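Local coordinates for GTP pyrophosphokinase (Streptococcus pneumoniae, PDB 2BE3), which probably catalyses the transfer of pyrophosphate from ATP to GTP or GDP, making the (p)ppGpp alarmones of the bacterial stringent response, at residues Y15-G20 and Y128-I133; D72-A77 and T138-I143; I24-I29 and D94-R99; R103-R108 and H123-Y128. All blocks are in the same frame, centred on the assembly; numbering follows the deposited sequence.

In the fold
All four contacts lie in or against one mixed five-stranded sheet. Interactions 1 and 3 both use helix 6-35: the first lays its early part across the end of strand 122-130, the second sets it against helix 89-97. Both are largely buried, and both touch the second subunit. Interaction 2, also buried, is where the chain enters strand 77-83 beside strand 137-147; backbone groups and a water do much of its work. Interaction 4 pairs strand 102-109, outermost within the chain, with strand 122-130 and is only partly buried, R103, E127 and R108 lying on the face away from helix 89-97. Y128 belongs to interactions 1 and 4, and its hydroxyl reaches K25 of interaction 3.

Interaction 1 of 4, residues Y15-G20 and Y128-I133; sequences YIQAVG and YTVDTI
Q17 reaches from the helix to the chain that leaves strand 122-130, while A18 beside it packs on the strand itself. With CG anti to the backbone N (chi1 -166°) and the next bond also extended, CB and CG of Q17 carry the amide outward past V130, whose side chain runs in the opposite direction. V130 lies along the whole amide, its CB 3.8 Å from Q17 NE2. At the tip the two amide atoms part company. NE2 of Q17 donates to D131 O at 2.8 Å, an almost straight bond (171°) lying in the plane of the Q17 amide; E21 OE2 also accepts from this nitrogen, so it is gripped twice. OE1 of Q17 accepts from a water at 2.6 Å, and that water makes a weak bond to T132 OG1. The shorter side chain of A18 fills the apolar half: its CB is 3.7 Å from V130 CG1 and 3.7 Å from Y128 CD2, meeting the ring obliquely. Y128 OH itself bonds E21 and K25, one and two turns further along the helix. The carboxylate of D131 turns elsewhere, accepting from Q100 N of the second subunit. Helix 15-20 crosses strand 128-130 at 111°, their axes 8.7 Å apart: a helix laid across one face of a mixed sheet, as in a layered alpha/beta fold.

Interaction 2 of 4, residues D72-A77 and T138-I143; sequences DLQDIA and TILAEI
A water ties L73 to L140, donating to L73 O at 2.8 Å and to L140 O at 2.6 Å while accepting a weak bond from I76 N. It bridges the backbones where the loop after helix 69-72 swings in to begin strand 77-83, a parallel neighbour of strand 137-147 in the mixed sheet of the RelA/SpoT synthetase family. The direct link comes one step later: E142 N donates to A77 O at 2.9 Å, nearly straight at 173°. Around it the small side chains of A77 and A141 meet, CB to CB at 3.8 Å, on the sheet face covered by helix 6-35. On the other side, Q74 CG touches L140 CD1, the two side chains crossing, and the Q74 amide goes on to Q106. CG of E142 is anti to its backbone N (chi1 -174°), and the carboxylate ends alongside D75 CB, with OE1 also accepting from Q144 NE2. The like charges are near but not in contact, 4.5 Å from D75 OD2 to E142 OE1; R48, K50 and K58, which bind the D75 carboxylate, probably offset its charge. D75 CB lies against E142 CB at 3.6 Å.

Interaction 3 of 4, residues I24-I29 and D94-R99; sequences IKLRGI and DILHKR
L26 and L96 meet through single methyl groups, CD2 of each 3.9 Å from the other, their side chains crossing at about a right angle. Next to them I29 and I95 slide past each other in opposite directions: CD1 of I29 lies 4.0 Å from CG2 of I95, and CG2 of I29 lies 4.1 Å from CD1 of I95, so each isoleucine offers its two branches to the other. This buried, purely apolar part is where the backbones come closest, with 8.6 Å between the CA atoms of I29 and I95. Toward K25 and R99, which follows helix 89-97, the contact is looser: the backbones stand wider, 10.5 Å between the CA atoms of K25 and R99. R99 bends at its third torsion (chi3 68°), which brings NH2 alongside the aliphatic stem of K25, 3.7 Å from CD, while NH1 of R99 rests 4.1 Å from I29 CD1; both approaches to the guanidinium are oblique. K25 is partly exposed, and no hydrogen bond joins the two segments; instead D101 OD2 takes salt bridges from both K25 NZ and R99 NH2, and K25 NZ also bonds Y128 OH. I133 of the second subunit packs on I29. Beneath them, L26 reaches L79 and V81 and L96 reaches I104: two helices side by side on one face of a beta-sheet, the helical layer of an alpha/beta sandwich.

Interaction 4 of 4, residues R103-R108 and H123-Y128; sequences RIIQER and HVVVEY
The R103 guanidinium carries I105 CG2 over the centre of one face, 3.8 Å above the plane, and E127 OE1 at its edge. A bend at the third torsion of R103 (chi3 82°) turns this group to E127: NE of R103 donates to E127 OE1 at 2.9 Å, and NH2 does so more weakly, in a salt bridge. OE1 is met from above the carboxylate, whose plane is turned 63° from the guanidinium. At the other end of the pairing both flat groups meet at their edges, NH1 of R108 3.6 Å from ND1 of H123 with the planes 79° apart, without a hydrogen bond. H123 NE2 bonds Y119 OH, and the rings of H123 and Y110 meet edge-to-face; a glycerol lies close to R108. I104 packs on the other face of the sheet, its CG1 3.9 Å from V126 CG1 and 4.0 Å from V124 CG2, with helix 89-97 over it. Midway the register slips by one residue: V125 O accepts from I105 N at 2.9 Å and weakly from Q106 N at 3.4 Å. I105 and Q106 facing the single residue V125 make a classic beta bulge, set in an antiparallel pair at the edge of the sheet.

Interaction 1 of 4, residues Y15-G20 and Y128-I133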
loop_
_atom_site.group_PDB
_atom_site.type_symbol
_atom_site.label_atom_id
_atom_site.label_comp_id
_atom_site.label_asym_id
_atom_site.label_seq_id
_atom_site.Cartn_x
_atom_site.Cartn_y
_atom_site.Cartn_z
ATOM N N TYR A 15 10.376 1.972 -7.007
ATOM C CA TYR A 15 10.899 2.310 -5.683
ATOM C C TYR A 15 10.053 3.360 -4.951
ATOM O O TYR A 15 9.731 3.176 -3.793
ATOM C CB TYR A 15 12.368 2.763 -5.799
ATOM C CG TYR A 15 13.253 1.694 -6.390
ATOM C CD1 TYR A 15 13.834 0.724 -5.572
ATOM C CD2 TYR A 15 13.479 1.622 -7.759
ATOM C CE1 TYR A 15 14.629 -0.266 -6.090
ATOM C CE2 TYR A 15 14.278 0.627 -8.293
ATOM C CZ TYR A 15 14.854 -0.313 -7.456
ATOM O OH TYR A 15 15.638 -1.322 -7.978
ATOM N N ILE A 16 9.682 4.446 -5.619
ATOM C CA ILE A 16 8.731 5.399 -5.064
ATOM C C ILE A 16 7.419 4.668 -4.664
ATOM O O ILE A 16 6.921 4.819 -3.544
ATOM C CB ILE A 16 8.456 6.571 -6.082
ATOM C CG1 ILE A 16 9.730 7.385 -6.330
ATOM C CG2 ILE A 16 7.341 7.526 -5.623
ATOM C CD1 ILE A 16 9.663 8.328 -7.557
ATOM N N GLN A 17 6.879 3.866 -5.577
ATOM C CA GLN A 17 5.707 3.052 -5.292
ATOM C C GLN A 17 5.893 2.126 -4.071
ATOM O O GLN A 17 5.038 2.128 -3.174
ATOM C CB GLN A 17 5.322 2.227 -6.519
ATOM C CG GLN A 17 3.962 1.633 -6.406
ATOM C CD GLN A 17 3.637 0.713 -7.539
ATOM O OE1 GLN A 17 4.250 0.772 -8.600
ATOM N NE2 GLN A 17 2.685 -0.177 -7.315
ATOM N N ALA A 18 6.990 1.354 -4.054
ATOM C CA ALA A 18 7.346 0.450 -2.941
ATOM C C ALA A 18 7.515 1.112 -1.571
ATOM O O ALA A 18 7.028 0.573 -0.579
ATOM C CB ALA A 18 8.597 -0.390 -3.276
ATOM N N VAL A 19 8.239 2.240 -1.515
ATOM C CA VAL A 19 8.332 3.073 -0.299
ATOM C C VAL A 19 6.952 3.528 0.225
ATOM O O VAL A 19 6.672 3.438 1.432
ATOM C CB VAL A 19 9.244 4.330 -0.488
ATOM C CG1 VAL A 19 9.154 5.227 0.749
ATOM C CG2 VAL A 19 10.692 3.883 -0.700
ATOM N N GLY A 20 6.120 4.023 -0.686
ATOM C CA GLY A 20 4.747 4.428 -0.374
ATOM C C GLY A 20 3.925 3.288 0.202
ATOM O O GLY A 20 3.291 3.447 1.240
ATOM N N TYR A 128 10.771 -7.154 -2.469
ATOM C CA TYR A 128 9.410 -6.639 -2.449
ATOM C C TYR A 128 8.968 -6.478 -3.900
ATOM O O TYR A 128 9.676 -5.890 -4.723
ATOM C CB TYR A 128 9.343 -5.317 -1.662
ATOM C CG TYR A 128 7.938 -4.808 -1.448
ATOM C CD1 TYR A 128 7.120 -5.360 -0.457
ATOM C CD2 TYR A 128 7.407 -3.788 -2.264
ATOM C CE1 TYR A 128 5.822 -4.912 -0.265
ATOM C CE2 TYR A 128 6.097 -3.349 -2.099
ATOM C CZ TYR A 128 5.313 -3.906 -1.090
ATOM O OH TYR A 128 4.015 -3.468 -0.901
ATOM N N THR A 129 7.811 -7.039 -4.222
ATOM C CA THR A 129 7.250 -6.931 -5.570
ATOM C C THR A 129 6.132 -5.891 -5.612
ATOM O O THR A 129 5.201 -5.926 -4.805
ATOM C CB THR A 129 6.738 -8.298 -6.045
ATOM O OG1 THR A 129 7.856 -9.174 -6.045
ATOM C CG2 THR A 129 6.145 -8.233 -7.498
ATOM N N VAL A 130 6.256 -4.947 -6.544
ATOM C CA VAL A 130 5.173 -3.985 -6.814
ATOM C C VAL A 130 4.473 -4.342 -8.126
ATOM O O VAL A 130 5.116 -4.801 -9.068
ATOM C CB VAL A 130 5.667 -2.509 -6.838
ATOM C CG1 VAL A 130 6.048 -2.075 -5.449
ATOM C CG2 VAL A 130 6.846 -2.334 -7.806
ATOM N N ASP A 131 3.153 -4.142 -8.170
ATOM C CA ASP A 131 2.394 -4.262 -9.419
ATOM C C ASP A 131 2.350 -2.920 -10.124
ATOM O O ASP A 131 2.137 -1.879 -9.511
ATOM C CB ASP A 131 0.991 -4.804 -9.160
ATOM C CG ASP A 131 1.013 -6.229 -8.638
ATOM O OD1 ASP A 131 1.276 -7.160 -9.428
ATOM O OD2 ASP A 131 0.752 -6.413 -7.434
ATOM N N THR A 132 2.559 -2.968 -11.424
ATOM C CA THR A 132 2.914 -1.807 -12.216
ATOM C C THR A 132 2.127 -2.008 -13.499
ATOM O O THR A 132 1.955 -3.149 -13.913
ATOM C CB THR A 132 4.451 -1.878 -12.474
ATOM O OG1 THR A 132 5.147 -1.245 -11.399
ATOM C CG2 THR A 132 4.881 -1.281 -13.776
ATOM N N ILE A 133 1.658 -0.934 -14.136
ATOM C CA ILE A 133 0.960 -1.054 -15.436
ATOM C C ILE A 133 1.815 -1.717 -16.534
ATOM O O ILE A 133 1.274 -2.284 -17.499
ATOM C CB ILE A 133 0.335 0.277 -15.922
ATOM C CG1 ILE A 133 1.417 1.251 -16.395
ATOM C CG2 ILE A 133 -0.503 0.903 -14.803
ATOM C CD1 ILE A 133 1.026 2.029 -17.629
HETATM O O HOH W 1 5.708 2.039 -10.379
#

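Interaction 2 of 4, residues D72-A77 and T138-I143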
loop_
_atom_site.group_PDB
_atom_site.type_symbol
_atom_site.label_atom_id
_atom_site.label_comp_id
_atom_site.label_asym_id
_atom_site.label_seq_id
_atom_site.Cartn_x
_atom_site.Cartn_y
_atom_site.Cartn_z
ATOM N N ASP A 72 22.453 -4.837 -6.874
ATOM C CA ASP A 72 23.612 -4.654 -5.993
ATOM C C ASP A 72 23.394 -3.589 -4.934
ATOM O O ASP A 72 23.958 -3.698 -3.857
ATOM C CB ASP A 72 24.884 -4.290 -6.776
ATOM C CG ASP A 72 25.440 -5.448 -7.626
ATOM O OD1 ASP A 72 25.070 -6.637 -7.428
ATOM O OD2 ASP A 72 26.286 -5.146 -8.506
ATOM N N LEU A 73 22.604 -2.559 -5.250
ATOM C CA LEU A 73 22.268 -1.510 -4.303
ATOM C C LEU A 73 21.017 -1.845 -3.482
ATOM O O LEU A 73 19.902 -1.842 -3.996
ATOM C CB LEU A 73 22.119 -0.168 -5.047
ATOM C CG LEU A 73 22.236 1.117 -4.231
ATOM C CD1 LEU A 73 23.386 1.014 -3.245
ATOM C CD2 LEU A 73 22.340 2.358 -5.100
ATOM N N GLN A 74 21.191 -2.097 -2.194
ATOM C CA GLN A 74 20.102 -2.620 -1.368
ATOM C C GLN A 74 19.056 -1.612 -0.856
ATOM O O GLN A 74 17.980 -2.010 -0.418
ATOM C CB GLN A 74 20.683 -3.416 -0.202
ATOM C CG GLN A 74 21.341 -4.745 -0.681
ATOM C CD GLN A 74 21.915 -5.582 0.474
ATOM O OE1 GLN A 74 22.456 -5.039 1.461
ATOM N NE2 GLN A 74 21.787 -6.903 0.359
ATOM N N ASP A 75 19.349 -0.321 -0.937
ATOM C CA ASP A 75 18.549 0.628 -0.209
ATOM C C ASP A 75 18.146 1.813 -1.058
ATOM O O ASP A 75 18.000 2.905 -0.539
ATOM C CB ASP A 75 19.309 1.099 1.037
ATOM C CG ASP A 75 20.560 1.932 0.694
ATOM O OD1 ASP A 75 21.320 1.536 -0.225
ATOM O OD2 ASP A 75 20.749 3.018 1.329
ATOM N N ILE A 76 17.983 1.607 -2.358
ATOM C CA ILE A 76 17.267 2.589 -3.156
ATOM C C ILE A 76 15.902 2.896 -2.521
ATOM O O ILE A 76 15.530 4.062 -2.391
ATOM C CB ILE A 76 17.161 2.170 -4.634
ATOM C CG1 ILE A 76 18.571 2.000 -5.231
ATOM C CG2 ILE A 76 16.416 3.233 -5.407
ATOM C CD1 ILE A 76 18.629 1.150 -6.494
ATOM N N ALA A 77 15.170 1.866 -2.103
ATOM C CA ALA A 77 14.014 2.038 -1.220
ATOM C C ALA A 77 14.502 1.795 0.230
ATOM O O ALA A 77 15.170 0.785 0.517
ATOM C CB ALA A 77 12.916 1.083 -1.608
ATOM N N THR A 138 9.975 -6.702 -9.153
ATOM C CA THR A 138 10.607 -7.012 -7.872
ATOM C C THR A 138 11.806 -6.102 -7.599
ATOM O O THR A 138 12.677 -5.949 -8.434
ATOM C CB THR A 138 11.059 -8.466 -7.791
ATOM O OG1 THR A 138 9.922 -9.328 -7.866
ATOM C CG2 THR A 138 11.691 -8.722 -6.477
ATOM N N ILE A 139 11.825 -5.477 -6.434
ATOM C CA ILE A 139 12.897 -4.569 -6.066
ATOM C C ILE A 139 13.525 -4.997 -4.718
ATOM O O ILE A 139 12.925 -5.777 -3.947
ATOM C CB ILE A 139 12.426 -3.062 -6.067
ATOM C CG1 ILE A 139 11.246 -2.816 -5.139
ATOM C CG2 ILE A 139 12.006 -2.601 -7.466
ATOM C CD1 ILE A 139 11.645 -2.250 -3.831
ATOM N N LEU A 140 14.752 -4.546 -4.460
ATOM C CA LEU A 140 15.278 -4.590 -3.104
ATOM C C LEU A 140 14.851 -3.363 -2.279
ATOM O O LEU A 140 15.021 -2.192 -2.716
ATOM C CB LEU A 140 16.813 -4.772 -3.072
ATOM C CG LEU A 140 17.385 -6.055 -3.708
ATOM C CD1 LEU A 140 18.915 -5.993 -3.769
ATOM C CD2 LEU A 140 16.925 -7.302 -3.020
ATOM N N ALA A 141 14.364 -3.615 -1.061
ATOM C CA ALA A 141 14.173 -2.509 -0.082
ATOM C C ALA A 141 14.938 -2.809 1.216
ATOM O O ALA A 141 15.091 -3.974 1.614
ATOM C CB ALA A 141 12.702 -2.285 0.192
ATOM N N GLU A 142 15.454 -1.774 1.858
ATOM C CA GLU A 142 16.133 -1.950 3.119
ATOM C C GLU A 142 15.281 -1.356 4.249
ATOM O O GLU A 142 14.964 -0.158 4.218
ATOM C CB GLU A 142 17.488 -1.294 3.052
ATOM C CG GLU A 142 18.385 -1.518 4.253
ATOM C CD GLU A 142 19.314 -0.337 4.467
ATOM O OE1 GLU A 142 18.806 0.821 4.689
ATOM O OE2 GLU A 142 20.547 -0.566 4.390
ATOM N N ILE A 143 14.838 -2.201 5.185
ATOM C CA ILE A 143 14.147 -1.728 6.374
ATOM C C ILE A 143 15.123 -1.713 7.552
ATOM O O ILE A 143 15.656 -2.759 7.945
ATOM C CB ILE A 143 12.922 -2.589 6.730
ATOM C CG1 ILE A 143 11.966 -2.708 5.518
ATOM C CG2 ILE A 143 12.218 -2.010 7.996
ATOM C CD1 ILE A 143 10.923 -3.799 5.659
HETATM O O HOH W 2 17.212 -1.218 -3.647
#

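Interaction 3 of 4, residues I24-I29 and D94-R99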
loop_
_atom_site.group_PDB
_atom_site.type_symbol
_atom_site.label_atom_id
_atom_site.label_comp_id
_atom_site.label_asym_id
_atom_site.label_seq_id
_atom_site.Cartn_x
_atom_site.Cartn_y
_atom_site.Cartn_z
ATOM N N ILE A 24 2.935 2.649 4.474
ATOM C CA ILE A 24 1.567 2.412 4.921
ATOM C C ILE A 24 1.421 1.041 5.610
ATOM O O ILE A 24 0.761 0.919 6.639
ATOM C CB ILE A 24 0.563 2.586 3.750
ATOM C CG1 ILE A 24 0.405 4.066 3.397
ATOM C CG2 ILE A 24 -0.811 1.958 4.055
ATOM C CD1 ILE A 24 -0.066 4.253 1.934
ATOM N N LYS A 25 2.052 0.020 5.051
ATOM C CA LYS A 25 2.027 -1.319 5.639
ATOM C C LYS A 25 2.722 -1.380 7.000
ATOM O O LYS A 25 2.193 -1.942 7.918
ATOM C CB LYS A 25 2.587 -2.345 4.667
ATOM C CG LYS A 25 1.599 -2.669 3.554
ATOM C CD LYS A 25 2.337 -3.295 2.386
ATOM C CE LYS A 25 1.386 -4.118 1.518
ATOM N NZ LYS A 25 2.160 -4.901 0.506
ATOM N N LEU A 26 3.870 -0.734 7.143
ATOM C CA LEU A 26 4.556 -0.708 8.428
ATOM C C LEU A 26 3.789 0.050 9.529
ATOM O O LEU A 26 3.707 -0.429 10.667
ATOM C CB LEU A 26 5.966 -0.165 8.241
ATOM C CG LEU A 26 6.808 -1.143 7.413
ATOM C CD1 LEU A 26 8.109 -0.531 6.972
ATOM C CD2 LEU A 26 7.030 -2.451 8.150
ATOM N N ARG A 27 3.207 1.206 9.173
ATOM C CA ARG A 27 2.297 1.925 10.036
ATOM C C ARG A 27 1.031 1.141 10.360
ATOM O O ARG A 27 0.439 1.337 11.416
ATOM C CB ARG A 27 1.937 3.271 9.404
ATOM C CG ARG A 27 3.142 4.189 9.280
ATOM C CD ARG A 27 2.826 5.410 8.476
ATOM N NE ARG A 27 4.014 6.227 8.361
ATOM C CZ ARG A 27 4.184 7.205 7.484
ATOM N NH1 ARG A 27 3.224 7.514 6.608
ATOM N NH2 ARG A 27 5.333 7.863 7.487
ATOM N N GLY A 28 0.594 0.245 9.476
ATOM C CA GLY A 28 -0.626 -0.501 9.751
ATOM C C GLY A 28 -0.355 -1.540 10.829
ATOM O O GLY A 28 -1.243 -1.877 11.605
ATOM N N ILE A 29 0.879 -2.001 10.925
ATOM C CA ILE A 29 1.270 -2.843 12.055
ATOM C C ILE A 29 1.029 -2.150 13.385
ATOM O O ILE A 29 0.324 -2.682 14.228
ATOM C CB ILE A 29 2.759 -3.284 11.959
ATOM C CG1 ILE A 29 2.964 -4.223 10.742
ATOM C CG2 ILE A 29 3.255 -3.914 13.300
ATOM C CD1 ILE A 29 4.435 -4.213 10.251
ATOM N N ASP A 94 10.434 -10.416 13.887
ATOM C CA ASP A 94 9.471 -11.532 13.870
ATOM C C ASP A 94 8.235 -11.255 13.014
ATOM O O ASP A 94 7.791 -12.099 12.250
ATOM C CB ASP A 94 8.994 -11.886 15.299
ATOM C CG ASP A 94 10.064 -12.561 16.131
ATOM O OD1 ASP A 94 11.092 -12.959 15.584
ATOM O OD2 ASP A 94 9.896 -12.677 17.358
ATOM N N ILE A 95 7.649 -10.075 13.190
ATOM C CA ILE A 95 6.484 -9.692 12.400
ATOM C C ILE A 95 6.830 -9.627 10.906
ATOM O O ILE A 95 6.008 -9.992 10.104
ATOM C CB ILE A 95 5.866 -8.348 12.881
ATOM C CG1 ILE A 95 5.255 -8.493 14.275
ATOM C CG2 ILE A 95 4.752 -7.875 11.937
ATOM C CD1 ILE A 95 5.142 -7.126 14.959
ATOM N N LEU A 96 8.027 -9.158 10.541
ATOM C CA LEU A 96 8.445 -9.138 9.141
ATOM C C LEU A 96 8.603 -10.535 8.564
ATOM O O LEU A 96 8.194 -10.740 7.419
ATOM C CB LEU A 96 9.721 -8.297 8.904
ATOM C CG LEU A 96 9.587 -6.817 9.331
ATOM C CD1 LEU A 96 10.890 -6.089 9.117
ATOM C CD2 LEU A 96 8.425 -6.109 8.636
ATOM N N HIS A 97 9.163 -11.488 9.326
ATOM C CA HIS A 97 9.319 -12.871 8.823
ATOM C C HIS A 97 8.007 -13.563 8.520
ATOM O O HIS A 97 7.931 -14.408 7.667
ATOM C CB HIS A 97 10.137 -13.746 9.782
ATOM C CG HIS A 97 11.617 -13.553 9.654
ATOM N ND1 HIS A 97 12.398 -14.284 8.781
ATOM C CD2 HIS A 97 12.458 -12.719 10.305
ATOM C CE1 HIS A 97 13.657 -13.899 8.899
ATOM N NE2 HIS A 97 13.717 -12.954 9.822
ATOM N N LYS A 98 6.986 -13.188 9.255
ATOM C CA LYS A 98 5.627 -13.666 9.122
ATOM C C LYS A 98 4.921 -13.173 7.829
ATOM O O LYS A 98 3.959 -13.772 7.389
ATOM C CB LYS A 98 4.900 -13.097 10.343
ATOM C CG LYS A 98 3.626 -13.738 10.738
ATOM C CD LYS A 98 3.018 -13.016 11.953
ATOM C CE LYS A 98 3.684 -13.417 13.259
ATOM N NZ LYS A 98 2.986 -12.783 14.416
ATOM N N ARG A 99 5.380 -12.067 7.239
ATOM C CA ARG A 99 4.725 -11.473 6.063
ATOM C C ARG A 99 4.966 -12.221 4.749
ATOM O O ARG A 99 6.106 -12.608 4.432
ATOM C CB ARG A 99 5.194 -10.037 5.894
ATOM C CG ARG A 99 4.809 -9.130 7.051
ATOM C CD ARG A 99 5.147 -7.690 6.712
ATOM N NE ARG A 99 4.292 -7.177 5.640
ATOM C CZ ARG A 99 3.168 -6.487 5.840
ATOM N NH1 ARG A 99 2.744 -6.210 7.063
ATOM N NH2 ARG A 99 2.466 -6.074 4.802
#

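Interaction 4 of 4, residues R103-R108 and H123-Y128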
loop_
_atom_site.group_PDB
_atom_site.type_symbol
_atom_site.label_atom_id
_atom_site.label_comp_id
_atom_site.label_asym_id
_atom_site.label_seq_id
_atom_site.Cartn_x
_atom_site.Cartn_y
_atom_site.Cartn_z
ATOM N N ARG A 103 10.180 -11.071 0.964
ATOM C CA ARG A 103 11.076 -12.157 1.266
ATOM C C ARG A 103 12.312 -11.531 1.857
ATOM O O ARG A 103 12.931 -10.666 1.228
ATOM C CB ARG A 103 11.390 -12.966 0.014
ATOM C CG ARG A 103 12.436 -14.036 0.240
ATOM C CD ARG A 103 12.523 -14.998 -0.928
ATOM N NE ARG A 103 13.341 -14.474 -2.022
ATOM C CZ ARG A 103 14.544 -14.959 -2.357
ATOM N NH1 ARG A 103 15.066 -15.983 -1.667
ATOM N NH2 ARG A 103 15.232 -14.427 -3.379
ATOM N N ILE A 104 12.648 -11.956 3.074
ATOM C CA ILE A 104 13.803 -11.423 3.797
ATOM C C ILE A 104 15.047 -12.085 3.264
ATOM O O ILE A 104 15.226 -13.274 3.450
ATOM C CB ILE A 104 13.676 -11.610 5.332
ATOM C CG1 ILE A 104 12.551 -10.722 5.845
ATOM C CG2 ILE A 104 15.002 -11.280 6.058
ATOM C CD1 ILE A 104 12.209 -10.948 7.268
ATOM N N ILE A 105 15.905 -11.325 2.590
ATOM C CA ILE A 105 17.088 -11.942 2.017
ATOM C C ILE A 105 18.376 -11.733 2.828
ATOM O O ILE A 105 19.311 -12.459 2.657
ATOM C CB ILE A 105 17.271 -11.608 0.501
ATOM C CG1 ILE A 105 17.508 -10.132 0.326
ATOM C CG2 ILE A 105 16.019 -12.038 -0.313
ATOM C CD1 ILE A 105 18.487 -9.874 -0.705
ATOM N N GLN A 106 18.428 -10.749 3.714
ATOM C CA GLN A 106 19.625 -10.543 4.512
ATOM C C GLN A 106 19.299 -9.719 5.741
ATOM O O GLN A 106 18.525 -8.789 5.683
ATOM C CB GLN A 106 20.708 -9.849 3.685
ATOM C CG GLN A 106 21.861 -9.385 4.502
ATOM C CD GLN A 106 23.050 -8.964 3.673
ATOM O OE1 GLN A 106 22.921 -8.270 2.662
ATOM N NE2 GLN A 106 24.235 -9.375 4.112
ATOM N N GLU A 107 19.902 -10.068 6.857
ATOM C CA GLU A 107 19.772 -9.288 8.078
ATOM C C GLU A 107 21.144 -8.878 8.578
ATOM O O GLU A 107 22.082 -9.641 8.493
ATOM C CB GLU A 107 19.052 -10.112 9.134
ATOM C CG GLU A 107 17.578 -10.122 8.956
ATOM C CD GLU A 107 16.914 -11.120 9.856
ATOM O OE1 GLU A 107 17.075 -11.021 11.095
ATOM O OE2 GLU A 107 16.213 -12.008 9.340
ATOM N N ARG A 108 21.266 -7.665 9.103
ATOM C CA ARG A 108 22.528 -7.230 9.662
ATOM C C ARG A 108 22.325 -6.576 11.014
ATOM O O ARG A 108 21.656 -5.536 11.136
ATOM C CB ARG A 108 23.175 -6.200 8.766
ATOM C CG ARG A 108 23.601 -6.686 7.445
ATOM C CD ARG A 108 24.742 -5.803 7.053
ATOM N NE ARG A 108 25.059 -5.880 5.637
ATOM C CZ ARG A 108 24.513 -5.073 4.734
ATOM N NH1 ARG A 108 23.632 -4.140 5.131
ATOM N NH2 ARG A 108 24.849 -5.205 3.444
ATOM N N HIS A 123 19.449 -3.955 10.243
ATOM C CA HIS A 123 19.089 -3.835 8.829
ATOM C C HIS A 123 18.388 -5.095 8.379
ATOM O O HIS A 123 18.885 -6.188 8.586
ATOM C CB HIS A 123 20.331 -3.599 7.954
ATOM C CG HIS A 123 21.095 -2.350 8.305
ATOM N ND1 HIS A 123 22.135 -1.873 7.537
ATOM C CD2 HIS A 123 20.998 -1.506 9.364
ATOM C CE1 HIS A 123 22.618 -0.771 8.083
ATOM N NE2 HIS A 123 21.953 -0.532 9.199
ATOM N N VAL A 124 17.204 -4.953 7.819
ATOM C CA VAL A 124 16.622 -6.051 7.112
ATOM C C VAL A 124 16.419 -5.702 5.641
ATOM O O VAL A 124 15.738 -4.722 5.320
ATOM C CB VAL A 124 15.500 -6.826 7.923
ATOM C CG1 VAL A 124 15.189 -6.210 9.238
ATOM C CG2 VAL A 124 14.312 -7.330 7.089
ATOM N N VAL A 125 17.095 -6.460 4.771
ATOM C CA VAL A 125 16.966 -6.285 3.327
ATOM C C VAL A 125 15.940 -7.262 2.780
ATOM O O VAL A 125 15.996 -8.440 3.092
ATOM C CB VAL A 125 18.319 -6.441 2.600
ATOM C CG1 VAL A 125 18.151 -6.192 1.092
ATOM C CG2 VAL A 125 19.377 -5.463 3.210
ATOM N N VAL A 126 14.968 -6.773 2.014
ATOM C CA VAL A 126 13.860 -7.625 1.595
ATOM C C VAL A 126 13.683 -7.544 0.091
ATOM O O VAL A 126 14.057 -6.547 -0.519
ATOM C CB VAL A 126 12.490 -7.309 2.309
ATOM C CG1 VAL A 126 12.586 -7.393 3.890
ATOM C CG2 VAL A 126 11.908 -5.970 1.865
ATOM N N GLU A 127 13.161 -8.611 -0.499
ATOM C CA GLU A 127 12.630 -8.535 -1.843
ATOM C C GLU A 127 11.167 -8.177 -1.712
ATOM O O GLU A 127 10.436 -8.782 -0.917
ATOM C CB GLU A 127 12.785 -9.841 -2.580
ATOM C CG GLU A 127 14.117 -9.970 -3.156
ATOM C CD GLU A 127 14.392 -11.343 -3.725
ATOM O OE1 GLU A 127 13.452 -12.191 -3.812
ATOM O OE2 GLU A 127 15.572 -11.556 -4.094
ATOM N N TYR A 128 10.771 -7.154 -2.469
ATOM C CA TYR A 128 9.410 -6.639 -2.449
ATOM C C TYR A 128 8.968 -6.478 -3.900
ATOM O O TYR A 128 9.676 -5.890 -4.723
ATOM C CB TYR A 128 9.343 -5.317 -1.662
ATOM C CG TYR A 128 7.938 -4.808 -1.448
ATOM C CD1 TYR A 128 7.120 -5.360 -0.457
ATOM C CD2 TYR A 128 7.407 -3.788 -2.264
ATOM C CE1 TYR A 128 5.822 -4.912 -0.265
ATOM C CE2 TYR A 128 6.097 -3.349 -2.099
ATOM C CZ TYR A 128 5.313 -3.906 -1.090
ATOM O OH TYR A 128 4.015 -3.468 -0.901
#